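Transcriptional regulator, TetR family (Vibrio parahaemolyticus, PDB 3HE0) probably binds regulatory DNA through a helix-turn-helix motif and controls transcription, as other TetR-family regulators do. Local coordinates at residues 86-91 and 187-192; 93-98 and 158-163. All blocks are in the same frame, centred on the assembly; numbering follows the deposited sequence.

Contact 1: residues 86-91 and 187-192; sequences ERYRTM and EASWDA. Unlike the reference sequence in segment 86-91: Arg-87 (reference Cys).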
loop_
_atom_site.group_PDB
_atom_site.type_symbol
_atom_site.label_atom_id
_atom_site.label_comp_id
_atom_site.label_asym_id
_atom_site.label_seq_id
_atom_site.Cartn_x
_atom_site.Cartn_y
_atom_site.Cartn_z
ATOM N N GLU A 86 4.214 24.700 1.467
ATOM C CA GLU A 86 5.299 24.444 0.551
ATOM C C GLU A 86 6.101 23.273 1.035
ATOM O O GLU A 86 6.566 22.461 0.233
ATOM C CB GLU A 86 6.197 25.691 0.412
ATOM C CG GLU A 86 7.392 25.489 -0.515
ATOM C CD GLU A 86 7.005 24.787 -1.849
ATOM O OE1 GLU A 86 5.945 25.112 -2.461
ATOM O OE2 GLU A 86 7.766 23.878 -2.269
ATOM N N ARG A 87 6.315 23.200 2.345
ATOM C CA ARG A 87 6.914 21.985 2.900
ATOM C C ARG A 87 6.032 20.772 2.554
ATOM O O ARG A 87 6.534 19.732 2.161
ATOM C CB ARG A 87 7.092 22.089 4.414
ATOM C CG ARG A 87 8.159 23.072 4.836
ATOM C CD ARG A 87 8.375 23.013 6.322
ATOM N NE ARG A 87 7.638 24.070 6.983
ATOM C CZ ARG A 87 7.235 24.044 8.253
ATOM N NH1 ARG A 87 6.577 25.081 8.742
ATOM N NH2 ARG A 87 7.464 23.002 9.039
ATOM N N TYR A 88 4.726 20.928 2.694
ATOM C CA TYR A 88 3.799 19.845 2.370
ATOM C C TYR A 88 3.960 19.427 0.904
ATOM O O TYR A 88 4.144 18.245 0.604
ATOM C CB TYR A 88 2.358 20.248 2.682
ATOM C CG TYR A 88 1.358 19.183 2.305
ATOM C CD1 TYR A 88 1.086 18.129 3.155
ATOM C CD2 TYR A 88 0.713 19.207 1.084
ATOM C CE1 TYR A 88 0.174 17.124 2.789
ATOM C CE2 TYR A 88 -0.215 18.212 0.722
ATOM C CZ TYR A 88 -0.466 17.184 1.578
ATOM O OH TYR A 88 -1.361 16.204 1.228
ATOM N N ARG A 89 3.949 20.411 0.000
ATOM C CA ARG A 89 4.042 20.134 -1.427
ATOM C C ARG A 89 5.348 19.448 -1.767
ATOM O O ARG A 89 5.374 18.543 -2.611
ATOM C CB ARG A 89 3.898 21.424 -2.259
ATOM C CG ARG A 89 3.929 21.211 -3.794
ATOM C CD ARG A 89 3.756 22.511 -4.614
ATOM N NE ARG A 89 2.364 22.932 -4.595
ATOM C CZ ARG A 89 1.845 23.844 -3.773
ATOM N NH1 ARG A 89 0.549 24.130 -3.853
ATOM N NH2 ARG A 89 2.607 24.481 -2.873
ATOM N N THR A 90 6.445 19.886 -1.152
ATOM C CA THR A 90 7.735 19.310 -1.461
ATOM C C THR A 90 7.745 17.812 -1.141
ATOM O O THR A 90 8.092 16.984 -1.981
ATOM C CB THR A 90 8.893 20.030 -0.695
ATOM O OG1 THR A 90 8.851 21.430 -0.978
ATOM C CG2 THR A 90 10.254 19.503 -1.105
HETATM N N MSE A 91 7.363 17.475 0.082
HETATM C CA MSE A 91 7.369 16.096 0.534
HETATM C C MSE A 91 6.386 15.268 -0.287
HETATM O O MSE A 91 6.683 14.131 -0.639
HETATM C CB MSE A 91 7.005 16.013 2.018
HETATM C CG MSE A 91 8.096 16.555 2.912
HETATM SE SE MSE A 91 7.534 16.587 4.774
HETATM C CE MSE A 91 9.205 17.222 5.559
ATOM N N GLU A 187 -3.695 19.550 -3.847
ATOM C CA GLU A 187 -4.634 20.425 -3.176
ATOM C C GLU A 187 -5.741 19.666 -2.474
ATOM O O GLU A 187 -6.154 20.065 -1.380
ATOM C CB GLU A 187 -5.253 21.432 -4.137
ATOM C CG GLU A 187 -4.252 22.472 -4.616
ATOM C CD GLU A 187 -3.835 23.470 -3.531
ATOM O OE1 GLU A 187 -4.466 23.509 -2.431
ATOM O OE2 GLU A 187 -2.880 24.235 -3.810
ATOM N N ALA A 188 -6.231 18.591 -3.099
ATOM C CA ALA A 188 -7.322 17.819 -2.529
ATOM C C ALA A 188 -6.879 17.117 -1.237
ATOM O O ALA A 188 -7.636 17.046 -0.251
ATOM C CB ALA A 188 -7.885 16.810 -3.538
ATOM N N SER A 189 -5.658 16.588 -1.256
ATOM C CA SER A 189 -5.097 15.928 -0.082
ATOM C C SER A 189 -4.858 16.935 1.052
ATOM O O SER A 189 -5.071 16.605 2.210
ATOM C CB SER A 189 -3.840 15.113 -0.442
ATOM O OG SER A 189 -2.772 15.905 -0.904
ATOM N N TRP A 190 -4.448 18.157 0.726
ATOM C CA TRP A 190 -4.333 19.242 1.698
ATOM C C TRP A 190 -5.709 19.501 2.346
ATOM O O TRP A 190 -5.790 19.668 3.562
ATOM C CB TRP A 190 -3.834 20.485 0.982
ATOM C CG TRP A 190 -3.655 21.694 1.768
ATOM C CD1 TRP A 190 -4.466 22.791 1.752
ATOM C CD2 TRP A 190 -2.555 22.021 2.639
ATOM N NE1 TRP A 190 -3.958 23.763 2.559
ATOM C CE2 TRP A 190 -2.795 23.312 3.133
ATOM C CE3 TRP A 190 -1.423 21.336 3.061
ATOM C CZ2 TRP A 190 -1.928 23.955 4.022
ATOM C CZ3 TRP A 190 -0.550 21.966 3.958
ATOM C CH2 TRP A 190 -0.808 23.262 4.418
ATOM N N ASP A 191 -6.781 19.462 1.547
ATOM C CA ASP A 191 -8.136 19.598 2.082
ATOM C C ASP A 191 -8.436 18.565 3.166
ATOM O O ASP A 191 -9.199 18.847 4.104
ATOM C CB ASP A 191 -9.188 19.446 0.991
ATOM C CG ASP A 191 -9.361 20.701 0.151
ATOM O OD1 ASP A 191 -8.897 21.764 0.620
ATOM O OD2 ASP A 191 -9.980 20.614 -0.956
ATOM N N ALA A 192 -7.886 17.362 3.021
ATOM C CA ALA A 192 -8.140 16.300 3.989
ATOM C C ALA A 192 -7.598 16.704 5.362
ATOM O O ALA A 192 -8.210 16.425 6.347
ATOM C CB ALA A 192 -7.524 14.960 3.531
#
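Tyr-88 joins helix 84-97 to helix 179-193 in the all-helical C-terminal domain of this TetR-family protein; the local axes pass 11.2 Å apart at 121°, a separation that large side chains bridge. With CG anti to the backbone N (chi1 177°), the Tyr-88 ring projects toward the other helix. Its CB already meets Trp-190, lying 3.6 Å from CZ3. Next, CG lies 3.6 Å from Trp-190 CE3, and the six-membered ring of Trp-190 turns its edge onto the Tyr-88 face, an edge-to-face pair with centroids 5.2 Å apart and planes at 60°. CE3 sits over the rim of the phenol rather than its middle. Farther out, Ser-189 OG takes over at the ring edge, in the plane, and Tyr-88 OH donates to it a hydrogen bond of 2.6 Å. Ser-189 OG is also hydrogen-bonded to Ile-186 O, so this buried hydroxyl is tied both to its own helix and to the tyrosine.

A salt-bridge network of Glu-86, Arg-89 and Glu-187 flanks the aromatic pair. Arg-89 NH1 has its stronger partner in Glu-183, and Glu-187 OE1 its own in Lys-85. The bridge between the segments is long: Glu-187 OE2 lies in the guanidinium plane, 3.4 Å from Arg-89 NH1, while Arg-89 NH2 makes a weak, salt-bridging hydrogen bond to Glu-86 OE1.

Contact 2: residues 93-98 and 158-163; sequences LNIWNL and LSFEAS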
loop_
_atom_site.group_PDB
_atom_site.type_symbol
_atom_site.label_atom_id
_atom_site.label_comp_id
_atom_site.label_asym_id
_atom_site.label_seq_id
_atom_site.Cartn_x
_atom_site.Cartn_y
_atom_site.Cartn_z
ATOM N N LEU A 93 5.523 15.659 -3.344
ATOM C CA LEU A 93 6.149 15.413 -4.654
ATOM C C LEU A 93 7.359 14.491 -4.553
ATOM O O LEU A 93 7.611 13.682 -5.444
ATOM C CB LEU A 93 6.554 16.727 -5.329
ATOM C CG LEU A 93 5.395 17.500 -5.963
ATOM C CD1 LEU A 93 5.877 18.857 -6.498
ATOM C CD2 LEU A 93 4.733 16.698 -7.088
ATOM N N ASN A 94 8.116 14.593 -3.471
ATOM C CA ASN A 94 9.160 13.587 -3.230
ATOM C C ASN A 94 8.529 12.188 -3.143
ATOM O O ASN A 94 9.089 11.199 -3.634
ATOM C CB ASN A 94 9.949 13.880 -1.935
ATOM C CG ASN A 94 10.837 15.120 -2.039
ATOM O OD1 ASN A 94 11.211 15.522 -3.120
ATOM N ND2 ASN A 94 11.175 15.726 -0.890
ATOM N N ILE A 95 7.378 12.083 -2.491
ATOM C CA ILE A 95 6.752 10.769 -2.364
ATOM C C ILE A 95 6.366 10.288 -3.758
ATOM O O ILE A 95 6.589 9.143 -4.086
ATOM C CB ILE A 95 5.528 10.751 -1.399
ATOM C CG1 ILE A 95 5.979 10.924 0.047
ATOM C CG2 ILE A 95 4.726 9.411 -1.528
ATOM C CD1 ILE A 95 4.823 11.354 1.003
ATOM N N TRP A 96 5.808 11.175 -4.571
ATOM C CA TRP A 96 5.355 10.817 -5.906
ATOM C C TRP A 96 6.518 10.281 -6.733
ATOM O O TRP A 96 6.387 9.302 -7.458
ATOM C CB TRP A 96 4.771 12.059 -6.586
ATOM C CG TRP A 96 4.264 11.868 -7.952
ATOM C CD1 TRP A 96 4.916 12.120 -9.095
ATOM C CD2 TRP A 96 2.968 11.417 -8.316
ATOM N NE1 TRP A 96 4.117 11.835 -10.175
ATOM C CE2 TRP A 96 2.906 11.410 -9.715
ATOM C CE3 TRP A 96 1.847 11.033 -7.590
ATOM C CZ2 TRP A 96 1.785 11.004 -10.408
ATOM C CZ3 TRP A 96 0.728 10.631 -8.276
ATOM C CH2 TRP A 96 0.697 10.627 -9.677
ATOM N N ASN A 97 7.654 10.950 -6.618
ATOM C CA ASN A 97 8.840 10.553 -7.348
ATOM C C ASN A 97 9.554 9.327 -6.817
ATOM O O ASN A 97 10.414 8.830 -7.470
ATOM C CB ASN A 97 9.798 11.741 -7.500
ATOM C CG ASN A 97 9.229 12.803 -8.418
ATOM O OD1 ASN A 97 9.132 13.976 -8.061
ATOM N ND2 ASN A 97 8.780 12.379 -9.588
ATOM N N LEU A 98 9.182 8.805 -5.665
ATOM C CA LEU A 98 9.727 7.522 -5.239
ATOM C C LEU A 98 9.070 6.348 -5.960
ATOM O O LEU A 98 9.600 5.233 -5.898
ATOM C CB LEU A 98 9.541 7.318 -3.742
ATOM C CG LEU A 98 10.631 7.972 -2.909
ATOM C CD1 LEU A 98 10.240 7.950 -1.459
ATOM C CD2 LEU A 98 11.921 7.219 -3.121
ATOM N N LEU A 158 -4.095 10.257 5.971
ATOM C CA LEU A 158 -5.085 10.963 5.163
ATOM C C LEU A 158 -4.500 11.719 3.975
ATOM O O LEU A 158 -5.240 12.078 3.051
ATOM C CB LEU A 158 -5.826 11.963 6.035
ATOM C CG LEU A 158 -6.808 11.391 7.046
ATOM C CD1 LEU A 158 -6.977 12.466 8.137
ATOM C CD2 LEU A 158 -8.129 10.898 6.395
ATOM N N SER A 159 -3.182 11.927 3.982
ATOM C CA SER A 159 -2.541 12.822 3.048
ATOM C C SER A 159 -1.364 12.106 2.334
ATOM O O SER A 159 -1.565 11.447 1.298
ATOM C CB SER A 159 -2.117 14.106 3.772
ATOM O OG SER A 159 -1.193 13.855 4.813
ATOM N N PHE A 160 -0.175 12.158 2.917
ATOM C CA PHE A 160 0.983 11.497 2.335
ATOM C C PHE A 160 0.768 10.028 2.002
ATOM O O PHE A 160 0.986 9.627 0.860
ATOM C CB PHE A 160 2.198 11.637 3.257
ATOM C CG PHE A 160 2.641 13.059 3.462
ATOM C CD1 PHE A 160 2.733 13.947 2.387
ATOM C CD2 PHE A 160 2.964 13.526 4.718
ATOM C CE1 PHE A 160 3.170 15.267 2.566
ATOM C CE2 PHE A 160 3.405 14.867 4.896
ATOM C CZ PHE A 160 3.493 15.724 3.818
ATOM N N GLU A 161 0.375 9.229 2.998
ATOM C CA GLU A 161 0.374 7.752 2.866
ATOM C C GLU A 161 -0.636 7.330 1.833
ATOM O O GLU A 161 -0.474 6.286 1.163
ATOM C CB GLU A 161 0.113 7.007 4.200
ATOM C CG GLU A 161 1.389 6.886 5.094
ATOM C CD GLU A 161 1.087 6.740 6.588
ATOM O OE1 GLU A 161 0.402 5.796 6.980
ATOM O OE2 GLU A 161 1.537 7.570 7.394
ATOM N N ALA A 162 -1.649 8.150 1.665
ATOM C CA ALA A 162 -2.691 7.799 0.720
ATOM C C ALA A 162 -2.160 8.015 -0.688
ATOM O O ALA A 162 -2.361 7.162 -1.553
ATOM C CB ALA A 162 -3.994 8.581 0.989
ATOM N N SER A 163 -1.478 9.126 -0.922
ATOM C CA SER A 163 -0.908 9.442 -2.262
ATOM C C SER A 163 0.324 8.559 -2.721
ATOM O O SER A 163 0.742 8.604 -3.869
ATOM C CB SER A 163 -0.384 10.834 -2.207
ATOM O OG SER A 163 0.782 10.771 -1.429
#
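In the helical C-terminal domain of this TetR-family regulator, helix 84-97 packs near its C-terminal end against the start of helix 160-171, and Ile-95 is the residue that spans the gap. Ile-95 CA and Phe-160 CA, 7.5 Å apart, are the nearest such pair between the two segments. CG1 of Ile-95 stands anti to the carbonyl carbon (chi1 -70°) and chi2 is extended, which carries CD1 forward to the base of the Phe-160 side chain. There Ile-95 CD1 lies 3.5 Å from Phe-160 CB and 3.6 Å from Phe-160 CD1, and the two side chains cross at about a right angle. The methyl thus packs where the ring joins its stem and approaches the ring obliquely.

The other branch of Ile-95 goes elsewhere: Ile-95 CG2 reaches Ser-163, one turn farther along, with 4.2 Å to Ser-163 OG, a looser van der Waals contact of a methyl with a hydroxyl oxygen. Ile-95 also touches Val-164 on the same helix, and a bound glycerol, probably a crystallisation additive, lies about 4 Å from its side chain. Across the dimer, Ala-162 packs on Gly-157 of the second subunit. The hydroxyl beside the isoleucine is engaged within its own segment: Ser-163 OG donates a hydrogen bond of 2.6 Å to Phe-160 O, tilted 23° from the carbonyl plane.

Both contacts are buried and share helix 84-97: contact 1 uses its earlier turns against helix 179-193, contact 2 its later turns against helix 160-171, so one helix packs on two that follow each other in the chain. Their centres are 9 Å apart and they touch directly, Tyr-88 CD1 lying 3.5 Å from Phe-160 CZ. The centre of contact 1 lies about 17 Å from the centre of the chain, that of contact 2 about 10 Å. The outer one combines an aromatic pair with a hydroxyl-to-hydroxyl hydrogen bond and partly exposed charges; the inner rests mainly on an isoleucine methyl against phenylalanine, without charge. Each also has residues packed on the second subunit, including Ala-192 on its counterpart.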